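Local structure of beta chain (6IYH) at residues D78-A81 and D82-A86; L87-F90 and H91-L95; I111-A114 and A115-T119; T119-P123 and D124-A128. The protein probably carries oxygen on a haem group as the beta subunit of a tetrameric sturgeon haemoglobin. All blocks are in the same frame, centred on the assembly; numbering follows the deposited sequence.

How the interactions relate
The four contacts lie in series along one globin chain and form two clusters. Interactions 1 and 2 adjoin in sequence, their centres 13 Å apart, and both use helix 85-94: F84 of interaction 1 comes within about 4 Å of the haem, and H91 of interaction 2 binds its iron. Interactions 3 and 4 share T119 and have centres 9 Å apart; they bracket the turn between helices 100-117 and 123-142, where Y121 packs on L113 and A114. The centre of interaction 3 is 30 Å from that of interaction 2, across the chain's centre, and both turn-side contacts reach another protein chain rather than the haem.

Interaction 1. Residues D78-A81 and D82-A86; sequences DDVA and DAFTA
D79 and D82 meet at the start of helix 80-83, where D79 OD1 accepts the backbone N-H of D82 at 3.2 Å. The bond is almost straight at the hydrogen (171°), yet the donor arrives from above the carboxylate plane, not within it. With chi1 at -167°, CG of D79 lies opposite its own backbone N and beside its carbonyl carbon, which carries the carboxylate forward to the first turn. The other oxygen, OD2, rests against D82 CB at 3.4 Å, and the two aspartate side chains cross at about a right angle. D82's own carboxylate leads away, leaving D79 OD2 and D82 OD1 5.1 Å apart, a spacing that probably limits the mutual repulsion of two like charges. D79 is thus the N-cap of this short helix, which in the globin fold precedes the helix that carries the haem-binding histidine. One turn on, V80 O accepts from F84 N at 2.8 Å, and the same two residues pair through their side chains: V80 CG1 sits over one face of the F84 ring, 4.1 Å from its centroid, in a CH-pi contact. The side chains run side by side in the same direction, into the protein. There V80 meets V135 and A139 of helix 123-142, while F84 touches L140 of that helix and S69 and A73 of helix 57-75. Before the cap, D78 OD1 forms a salt bridge with R7. At the far end, T85 OG1 stands 3.2 Å from A81 O and 3.0 Å from D82 O.

Interaction 2. Residues L87-F90 and H91-L95; sequences LSTF and HSETL. With HEM (protoporphyrin IX containing Fe), chain D.
H91 binds the haem iron through NE2 at 2.2 Å, and its other ring nitrogen, ND1, donates to L87 O at 2.8 Å. This is the proximal histidine of the globin fold, on helix 85-94; a water binds the iron at 2.1 Å. H91 N also donates to L87 O, from the opposite face of that carbonyl: two bonds grip one oxygen. L87 O lies in the imidazole plane, which helps fix the ring's rotation. L87 CD1 packs against H91 CE1 and haem carbon C3A, both at 3.7 Å. F90 turns a ring edge toward the imidazole face in a T-shaped pair, centroids 5.7 Å apart and planes at 78°. With F90 CG opposite its backbone N (chi1 179°), the ring reaches L95 and haem carbon CHA. L95 CG covers one face of this ring, toward its rim, in a CH-pi contact, while T94 CG2 meets its CE1. An alanine in place of F90 would probably leave the H91 face without its aromatic neighbour and L95 with less to pack on. F90 O accepts from both T94 N and L95 N, as the helix widens into a pi-type turn. Beyond it, L95 CD1 presses on haem carbon C2D at 3.3 Å.

Interaction 3. Residues I111-A114 and A115-T119; sequences IVLA and ATFGT
V112 O is gripped twice by T116: the hydroxyl OG1 donates to it at 2.7 Å and the backbone N at 2.9 Å. The two donors reach the carbonyl from opposite faces of its plane, the hydroxyl from above it. The chi1 of -64° sets OG1 beside T116's own backbone N and opposite its carbonyl carbon, folding the hydroxyl back along the helix onto the preceding turn. V112 CG1 comes within 3.8 Å of T116 OG1, the two side chains crossing at a slant. On the next position round the helix, F117 N bonds to L113 O at 2.9 Å, and the side chains of L113 and F117 run parallel, with CD2 of the leucine touching CE2 of the phenylalanine at 4.1 Å. T116 CG2 lies above one face of the F117 ring, and L13 of helix 4-14 touches both L113 and F117. G118 N still donates to A114 O at 2.9 Å, but G118 has positive phi and leaves helical geometry, ending helix 100-117 of the globin fold. A114 and A115 pack on apolar side chains of another protein chain. T116 thus satisfies its hydroxyl inside its own helix, and V112 O takes two donors from one residue.

Interaction 4. Residues T119-P123 and D124-A128; sequences TAYTP and DVQAA
T122 and D124 make the side-chain hydrogen bond of this turn: T122 OG1 donates to D124 OD1 at 2.5 Å, meeting the carboxylate from above its plane. Both groups occupy the crowded position between backbone N and carbonyl carbon, with chi1 of 56° for T122 and 69° for D124, and this brings the hydroxyl and the carboxylate together beside the helix start. T122 OG1 also touches V125 CG2 at 3.3 Å. Among backbone bonds, Q126 N donates to T122 O at 2.8 Å and A127 N to P123 O at 2.9 Å. T122 is therefore the N-cap of helix 123-142, the last long helix of the globin fold, with P123 in its first turn; just before it, Y121 is the centre of an inverse gamma turn. Apolar contact centres on the Y121 ring. Q126 CB sits over one face, 4.0 Å from the centroid in a CH-pi contact, and the flat amide of Q126 is turned only 13° from the ring plane. V125 CG1 approaches CD1 of the ring obliquely at 3.9 Å. Outside the turn, Y121 OH bonds to S110 OG, and the ring packs on L113 and A114 of helix 100-117. A serine replacing Y121 would probably open a gap under Q126 CB and V125 CG1 and leave S110 OG without its phenolic partner. Y121 O and Q126 OE1 each accept from a basic side chain of another protein chain, while P123, D124 and A127 pack on acidic side chains there.

Interaction 1. Residues D78-A81 and D82-A86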
loop_
_atom_site.group_PDB
_atom_site.type_symbol
_atom_site.label_atom_id
_atom_site.label_comp_id
_atom_site.label_asym_id
_atom_site.label_seq_id
_atom_site.Cartn_x
_atom_site.Cartn_y
_atom_site.Cartn_z
ATOM N N ASP B 78 -22.158 -4.599 13.380
ATOM C CA ASP B 78 -21.780 -5.942 13.835
ATOM C C ASP B 78 -21.504 -6.869 12.671
ATOM O O ASP B 78 -20.858 -7.843 12.877
ATOM C CB ASP B 78 -22.816 -6.569 14.757
ATOM C CG ASP B 78 -22.998 -5.817 16.031
ATOM O OD1 ASP B 78 -22.040 -5.304 16.633
ATOM O OD2 ASP B 78 -24.163 -5.751 16.473
ATOM N N ASP B 79 -21.964 -6.603 11.463
ATOM C CA ASP B 79 -21.473 -7.372 10.324
ATOM C C ASP B 79 -21.561 -6.593 9.022
ATOM O O ASP B 79 -22.442 -6.820 8.198
ATOM C CB ASP B 79 -22.221 -8.717 10.224
ATOM C CG ASP B 79 -21.547 -9.707 9.254
ATOM O OD1 ASP B 79 -20.545 -9.374 8.572
ATOM O OD2 ASP B 79 -22.060 -10.845 9.168
ATOM N N VAL B 80 -20.604 -5.683 8.840
ATOM C CA VAL B 80 -20.617 -4.831 7.634
ATOM C C VAL B 80 -20.303 -5.668 6.389
ATOM O O VAL B 80 -20.901 -5.438 5.343
ATOM C CB VAL B 80 -19.599 -3.701 7.771
ATOM C CG1 VAL B 80 -19.564 -2.793 6.539
ATOM C CG2 VAL B 80 -19.843 -2.880 9.009
ATOM N N ALA B 81 -19.399 -6.659 6.474
ATOM C CA ALA B 81 -19.077 -7.549 5.285
ATOM C C ALA B 81 -20.329 -8.126 4.635
ATOM O O ALA B 81 -20.573 -7.963 3.428
ATOM C CB ALA B 81 -18.119 -8.690 5.673
ATOM N N ASP B 82 -21.177 -8.755 5.454
ATOM C CA ASP B 82 -22.454 -9.322 4.921
ATOM C C ASP B 82 -23.348 -8.246 4.251
ATOM O O ASP B 82 -23.829 -8.371 3.117
ATOM C CB ASP B 82 -23.249 -10.099 6.044
ATOM C CG ASP B 82 -24.766 -10.397 5.655
ATOM O OD1 ASP B 82 -25.657 -9.515 5.866
ATOM O OD2 ASP B 82 -25.070 -11.521 5.137
ATOM N N ALA B 83 -23.538 -7.148 4.956
ATOM C CA ALA B 83 -24.393 -6.080 4.484
ATOM C C ALA B 83 -23.847 -5.404 3.183
ATOM O O ALA B 83 -24.617 -4.958 2.297
ATOM C CB ALA B 83 -24.496 -5.074 5.609
ATOM N N PHE B 84 -22.514 -5.381 3.053
ATOM C CA PHE B 84 -21.878 -4.702 1.919
ATOM C C PHE B 84 -21.517 -5.664 0.775
ATOM O O PHE B 84 -20.854 -5.300 -0.190
ATOM C CB PHE B 84 -20.657 -3.929 2.422
ATOM C CG PHE B 84 -20.917 -2.459 2.765
ATOM C CD1 PHE B 84 -22.120 -1.996 3.332
ATOM C CD2 PHE B 84 -19.900 -1.521 2.569
ATOM C CE1 PHE B 84 -22.296 -0.630 3.667
ATOM C CE2 PHE B 84 -20.073 -0.149 2.892
ATOM C CZ PHE B 84 -21.261 0.283 3.437
ATOM N N THR B 85 -21.971 -6.901 0.856
ATOM C CA THR B 85 -21.686 -7.846 -0.210
ATOM C C THR B 85 -21.981 -7.376 -1.598
ATOM O O THR B 85 -21.100 -7.427 -2.450
ATOM C CB THR B 85 -22.435 -9.200 0.009
ATOM O OG1 THR B 85 -22.021 -9.759 1.241
ATOM C CG2 THR B 85 -22.066 -10.135 -1.072
ATOM N N ALA B 86 -23.191 -6.941 -1.889
ATOM C CA ALA B 86 -23.509 -6.492 -3.214
ATOM C C ALA B 86 -22.652 -5.252 -3.597
ATOM O O ALA B 86 -22.229 -5.091 -4.769
ATOM C CB ALA B 86 -25.007 -6.142 -3.352
#

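Interaction 2. Residues L87-F90 and H91-L95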
loop_
_atom_site.group_PDB
_atom_site.type_symbol
_atom_site.label_atom_id
_atom_site.label_comp_id
_atom_site.label_asym_id
_atom_site.label_seq_id
_atom_site.Cartn_x
_atom_site.Cartn_y
_atom_site.Cartn_z
ATOM N N LEU B 87 -22.532 -4.334 -2.656
ATOM C CA LEU B 87 -21.807 -3.086 -2.914
ATOM C C LEU B 87 -20.333 -3.359 -3.243
ATOM O O LEU B 87 -19.752 -2.704 -4.148
ATOM C CB LEU B 87 -21.979 -2.119 -1.699
ATOM C CG LEU B 87 -21.633 -0.696 -1.946
ATOM C CD1 LEU B 87 -22.476 -0.039 -3.054
ATOM C CD2 LEU B 87 -21.715 0.120 -0.657
ATOM N N SER B 88 -19.742 -4.257 -2.498
ATOM C CA SER B 88 -18.369 -4.721 -2.770
ATOM C C SER B 88 -18.252 -5.331 -4.145
ATOM O O SER B 88 -17.385 -4.959 -4.946
ATOM C CB SER B 88 -17.921 -5.710 -1.730
ATOM O OG SER B 88 -16.614 -6.211 -2.073
ATOM N N THR B 89 -19.177 -6.249 -4.460
ATOM C CA THR B 89 -19.185 -6.818 -5.787
ATOM C C THR B 89 -19.337 -5.838 -6.877
ATOM O O THR B 89 -18.628 -5.908 -7.888
ATOM C CB THR B 89 -20.282 -7.917 -5.962
ATOM O OG1 THR B 89 -20.105 -8.922 -4.979
ATOM C CG2 THR B 89 -20.084 -8.613 -7.275
ATOM N N PHE B 90 -20.184 -4.837 -6.655
ATOM C CA PHE B 90 -20.375 -3.785 -7.603
ATOM C C PHE B 90 -19.066 -3.001 -7.864
ATOM O O PHE B 90 -18.720 -2.704 -9.017
ATOM C CB PHE B 90 -21.456 -2.837 -7.083
ATOM C CG PHE B 90 -21.740 -1.667 -7.973
ATOM C CD1 PHE B 90 -22.255 -1.833 -9.265
ATOM C CD2 PHE B 90 -21.570 -0.377 -7.486
ATOM C CE1 PHE B 90 -22.528 -0.741 -10.075
ATOM C CE2 PHE B 90 -21.820 0.722 -8.306
ATOM C CZ PHE B 90 -22.342 0.554 -9.588
ATOM N N HIS B 91 -18.375 -2.633 -6.791
ATOM C CA HIS B 91 -17.190 -1.790 -7.006
ATOM C C HIS B 91 -16.086 -2.598 -7.625
ATOM O O HIS B 91 -15.295 -2.021 -8.360
ATOM C CB HIS B 91 -16.691 -1.221 -5.703
ATOM C CG HIS B 91 -17.488 -0.036 -5.232
ATOM N ND1 HIS B 91 -18.661 -0.165 -4.486
ATOM C CD2 HIS B 91 -17.275 1.285 -5.375
ATOM C CE1 HIS B 91 -19.118 1.035 -4.206
ATOM N NE2 HIS B 91 -18.307 1.924 -4.748
ATOM N N SER B 92 -16.032 -3.907 -7.336
ATOM C CA SER B 92 -15.067 -4.787 -8.030
ATOM C C SER B 92 -15.403 -5.106 -9.491
ATOM O O SER B 92 -14.677 -4.786 -10.463
ATOM C CB SER B 92 -14.938 -6.097 -7.248
ATOM O OG SER B 92 -14.250 -7.024 -8.060
ATOM N N GLU B 93 -16.557 -5.756 -9.685
ATOM C CA GLU B 93 -16.851 -6.380 -10.984
ATOM C C GLU B 93 -17.422 -5.454 -11.989
ATOM O O GLU B 93 -17.233 -5.668 -13.146
ATOM C CB GLU B 93 -17.763 -7.591 -10.755
ATOM C CG GLU B 93 -17.096 -8.647 -9.881
ATOM C CD GLU B 93 -18.041 -9.764 -9.422
ATOM O OE1 GLU B 93 -19.196 -9.800 -9.908
ATOM O OE2 GLU B 93 -17.634 -10.590 -8.550
ATOM N N THR B 94 -18.181 -4.427 -11.608
ATOM C CA THR B 94 -18.678 -3.441 -12.544
ATOM C C THR B 94 -17.744 -2.301 -12.685
ATOM O O THR B 94 -17.532 -1.835 -13.798
ATOM C CB THR B 94 -20.118 -2.977 -12.103
ATOM O OG1 THR B 94 -20.970 -4.130 -12.052
ATOM C CG2 THR B 94 -20.719 -2.007 -12.971
ATOM N N LEU B 95 -17.168 -1.797 -11.568
ATOM C CA LEU B 95 -16.460 -0.500 -11.624
ATOM C C LEU B 95 -14.946 -0.666 -11.709
ATOM O O LEU B 95 -14.251 0.276 -12.108
ATOM C CB LEU B 95 -16.800 0.345 -10.414
ATOM C CG LEU B 95 -18.302 0.638 -10.212
ATOM C CD1 LEU B 95 -18.389 1.556 -8.997
ATOM C CD2 LEU B 95 -18.968 1.336 -11.379
HETATM C CHA HEM D . -21.187 4.109 -6.467
HETATM C CHB HEM D . -20.534 3.578 -1.740
HETATM C CHC HEM D . -15.775 4.283 -2.405
HETATM C CHD HEM D . -16.462 4.653 -7.164
HETATM C C1A HEM D . -21.369 3.874 -5.124
HETATM C C2A HEM D . -22.666 3.748 -4.538
HETATM C C3A HEM D . -22.494 3.624 -3.233
HETATM C C4A HEM D . -21.101 3.703 -2.966
HETATM C CMA HEM D . -23.593 3.451 -2.183
HETATM C CAA HEM D . -24.011 3.724 -5.242
HETATM C CBA HEM D . -24.404 2.272 -5.503
HETATM C CGA HEM D . -25.757 2.103 -6.182
HETATM O O1A HEM D . -25.960 2.490 -7.351
HETATM O O2A HEM D . -26.694 1.548 -5.582
HETATM C C1B HEM D . -19.155 3.737 -1.493
HETATM C C2B HEM D . -18.547 3.647 -0.193
HETATM C C3B HEM D . -17.226 3.924 -0.390
HETATM C C4B HEM D . -17.019 4.039 -1.828
HETATM C CMB HEM D . -19.194 3.452 1.188
HETATM C CAB HEM D . -16.084 4.017 0.545
HETATM C CBB HEM D . -16.225 4.161 1.875
HETATM C C1C HEM D . -15.505 4.516 -3.733
HETATM C C2C HEM D . -14.227 4.793 -4.351
HETATM C C3C HEM D . -14.436 4.884 -5.719
HETATM C C4C HEM D . -15.849 4.579 -5.955
HETATM C CMC HEM D . -13.030 5.105 -3.525
HETATM C CAC HEM D . -13.512 5.248 -6.823
HETATM C CBC HEM D . -12.285 5.719 -6.555
HETATM C C1D HEM D . -17.859 4.597 -7.318
HETATM C C2D HEM D . -18.475 4.802 -8.618
HETATM C C3D HEM D . -19.792 4.606 -8.466
HETATM C C4D HEM D . -19.928 4.340 -7.032
HETATM C CMD HEM D . -17.743 5.059 -9.938
HETATM C CAD HEM D . -20.896 4.735 -9.505
HETATM C CBD HEM D . -21.116 6.270 -9.639
HETATM C CGD HEM D . -22.198 6.731 -10.604
HETATM O O1D HEM D . -23.375 6.885 -10.231
HETATM O O2D HEM D . -21.882 7.041 -11.750
HETATM N NA HEM D . -20.448 3.850 -4.164
HETATM N NB HEM D . -18.205 3.887 -2.445
HETATM N NC HEM D . -16.429 4.353 -4.754
HETATM N ND HEM D . -18.729 4.286 -6.326
HETATM FE FE HEM D . -18.475 4.057 -4.461
HETATM O O HOH W 1 -18.526 6.126 -4.232
#

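Interaction 3. Residues I111-A114 and A115-T119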
loop_
_atom_site.group_PDB
_atom_site.type_symbol
_atom_site.label_atom_id
_atom_site.label_comp_id
_atom_site.label_asym_id
_atom_site.label_seq_id
_atom_site.Cartn_x
_atom_site.Cartn_y
_atom_site.Cartn_z
ATOM N N ILE B 111 -10.259 13.032 7.924
ATOM C CA ILE B 111 -9.890 14.453 7.790
ATOM C C ILE B 111 -11.083 15.370 7.819
ATOM O O ILE B 111 -11.064 16.344 8.515
ATOM C CB ILE B 111 -8.957 14.668 6.565
ATOM C CG1 ILE B 111 -7.606 14.048 6.831
ATOM C CG2 ILE B 111 -8.794 16.092 6.147
ATOM C CD1 ILE B 111 -6.638 13.823 5.650
ATOM N N VAL B 112 -12.102 15.074 7.044
ATOM C CA VAL B 112 -13.292 15.885 7.059
ATOM C C VAL B 112 -13.968 15.879 8.485
ATOM O O VAL B 112 -14.484 16.936 8.900
ATOM C CB VAL B 112 -14.256 15.467 5.958
ATOM C CG1 VAL B 112 -15.615 16.168 6.119
ATOM C CG2 VAL B 112 -13.705 15.837 4.634
ATOM N N LEU B 113 -14.032 14.725 9.134
ATOM C CA LEU B 113 -14.655 14.677 10.458
ATOM C C LEU B 113 -13.813 15.545 11.398
ATOM O O LEU B 113 -14.361 16.292 12.165
ATOM C CB LEU B 113 -14.727 13.278 11.030
ATOM C CG LEU B 113 -15.655 12.351 10.258
ATOM C CD1 LEU B 113 -15.585 10.965 10.807
ATOM C CD2 LEU B 113 -17.089 12.845 10.226
ATOM N N ALA B 114 -12.483 15.424 11.350
ATOM C CA ALA B 114 -11.586 16.352 12.153
ATOM C C ALA B 114 -11.882 17.817 11.904
ATOM O O ALA B 114 -12.039 18.643 12.844
ATOM C CB ALA B 114 -10.132 16.035 11.858
ATOM N N ALA B 115 -11.957 18.205 10.630
ATOM C CA ALA B 115 -12.234 19.609 10.248
ATOM C C ALA B 115 -13.621 20.062 10.765
ATOM O O ALA B 115 -13.758 21.234 11.224
ATOM C CB ALA B 115 -12.106 19.790 8.739
ATOM N N THR B 116 -14.576 19.151 10.730
ATOM C CA THR B 116 -15.942 19.442 11.049
ATOM C C THR B 116 -16.148 19.534 12.573
ATOM O O THR B 116 -16.940 20.386 13.038
ATOM C CB THR B 116 -16.875 18.349 10.458
ATOM O OG1 THR B 116 -16.790 18.379 8.997
ATOM C CG2 THR B 116 -18.346 18.558 10.841
ATOM N N PHE B 117 -15.506 18.659 13.348
ATOM C CA PHE B 117 -15.783 18.514 14.787
ATOM C C PHE B 117 -14.739 19.141 15.668
ATOM O O PHE B 117 -15.042 19.370 16.870
ATOM C CB PHE B 117 -16.079 17.062 15.141
ATOM C CG PHE B 117 -17.391 16.614 14.625
ATOM C CD1 PHE B 117 -18.590 16.921 15.343
ATOM C CD2 PHE B 117 -17.493 15.909 13.432
ATOM C CE1 PHE B 117 -19.813 16.531 14.805
ATOM C CE2 PHE B 117 -18.690 15.480 12.948
ATOM C CZ PHE B 117 -19.880 15.848 13.620
ATOM N N GLY B 118 -13.592 19.529 15.095
ATOM C CA GLY B 118 -12.517 20.176 15.888
ATOM C C GLY B 118 -12.162 19.343 17.114
ATOM O O GLY B 118 -11.983 18.096 17.035
ATOM N N THR B 119 -12.092 19.992 18.294
ATOM C CA THR B 119 -11.542 19.360 19.483
ATOM C C THR B 119 -12.443 18.297 19.990
ATOM O O THR B 119 -12.028 17.407 20.700
ATOM C CB THR B 119 -11.260 20.401 20.591
ATOM O OG1 THR B 119 -12.460 21.100 20.790
ATOM C CG2 THR B 119 -10.159 21.363 20.124
#

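Interaction 4. Residues T119-P123 and D124-A128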
loop_
_atom_site.group_PDB
_atom_site.type_symbol
_atom_site.label_atom_id
_atom_site.label_comp_id
_atom_site.label_asym_id
_atom_site.label_seq_id
_atom_site.Cartn_x
_atom_site.Cartn_y
_atom_site.Cartn_z
ATOM N N THR B 119 -12.092 19.992 18.294
ATOM C CA THR B 119 -11.542 19.360 19.483
ATOM C C THR B 119 -12.443 18.297 19.990
ATOM O O THR B 119 -12.028 17.407 20.700
ATOM C CB THR B 119 -11.260 20.401 20.591
ATOM O OG1 THR B 119 -12.460 21.100 20.790
ATOM C CG2 THR B 119 -10.159 21.363 20.124
ATOM N N ALA B 120 -13.677 18.258 19.539
ATOM C CA ALA B 120 -14.553 17.129 19.831
ATOM C C ALA B 120 -14.147 15.779 19.219
ATOM O O ALA B 120 -14.648 14.669 19.617
ATOM C CB ALA B 120 -15.957 17.440 19.395
ATOM N N TYR B 121 -13.326 15.862 18.166
ATOM C CA TYR B 121 -12.793 14.634 17.513
ATOM C C TYR B 121 -11.552 14.284 18.261
ATOM O O TYR B 121 -10.439 14.507 17.859
ATOM C CB TYR B 121 -12.535 14.930 16.035
ATOM C CG TYR B 121 -12.354 13.711 15.152
ATOM C CD1 TYR B 121 -13.354 12.808 14.976
ATOM C CD2 TYR B 121 -11.206 13.578 14.390
ATOM C CE1 TYR B 121 -13.241 11.729 14.101
ATOM C CE2 TYR B 121 -11.064 12.538 13.505
ATOM C CZ TYR B 121 -12.090 11.617 13.336
ATOM O OH TYR B 121 -11.964 10.573 12.453
ATOM N N THR B 122 -11.764 13.862 19.514
ATOM C CA THR B 122 -10.666 13.560 20.395
ATOM C C THR B 122 -9.866 12.345 19.914
ATOM O O THR B 122 -10.348 11.571 19.098
ATOM C CB THR B 122 -11.216 13.212 21.812
ATOM O OG1 THR B 122 -12.148 12.157 21.717
ATOM C CG2 THR B 122 -11.826 14.406 22.421
ATOM N N PRO B 123 -8.686 12.110 20.487
ATOM C CA PRO B 123 -7.979 10.896 20.008
ATOM C C PRO B 123 -8.754 9.567 20.107
ATOM O O PRO B 123 -8.707 8.748 19.188
ATOM C CB PRO B 123 -6.697 10.913 20.842
ATOM C CG PRO B 123 -6.481 12.365 21.105
ATOM C CD PRO B 123 -7.835 12.855 21.433
ATOM N N ASP B 124 -9.532 9.351 21.183
ATOM C CA ASP B 124 -10.340 8.148 21.333
ATOM C C ASP B 124 -11.460 8.062 20.324
ATOM O O ASP B 124 -11.786 6.986 19.852
ATOM C CB ASP B 124 -10.911 8.000 22.783
ATOM C CG ASP B 124 -11.982 9.041 23.133
ATOM O OD1 ASP B 124 -11.590 10.179 23.187
ATOM O OD2 ASP B 124 -13.159 8.692 23.308
ATOM N N VAL B 125 -12.055 9.204 20.030
ATOM C CA VAL B 125 -13.168 9.265 19.103
ATOM C C VAL B 125 -12.606 8.976 17.682
ATOM O O VAL B 125 -13.183 8.188 16.966
ATOM C CB VAL B 125 -13.918 10.624 19.183
ATOM C CG1 VAL B 125 -14.845 10.778 17.968
ATOM C CG2 VAL B 125 -14.761 10.619 20.483
ATOM N N GLN B 126 -11.509 9.644 17.352
ATOM C CA GLN B 126 -10.781 9.326 16.037
ATOM C C GLN B 126 -10.427 7.862 15.953
ATOM O O GLN B 126 -10.584 7.253 14.942
ATOM C CB GLN B 126 -9.533 10.200 15.799
ATOM C CG GLN B 126 -8.819 9.772 14.499
ATOM C CD GLN B 126 -7.535 10.463 14.325
ATOM O OE1 GLN B 126 -7.188 11.272 15.067
ATOM N NE2 GLN B 126 -6.862 10.135 13.307
ATOM N N ALA B 127 -9.970 7.243 17.073
ATOM C CA ALA B 127 -9.558 5.853 17.034
ATOM C C ALA B 127 -10.718 4.986 16.740
ATOM O O ALA B 127 -10.629 4.071 15.932
ATOM C CB ALA B 127 -8.837 5.429 18.322
ATOM N N ALA B 128 -11.881 5.276 17.343
ATOM C CA ALA B 128 -13.084 4.510 17.049
ATOM C C ALA B 128 -13.581 4.658 15.595
ATOM O O ALA B 128 -13.950 3.683 14.958
ATOM C CB ALA B 128 -14.234 4.925 17.984
#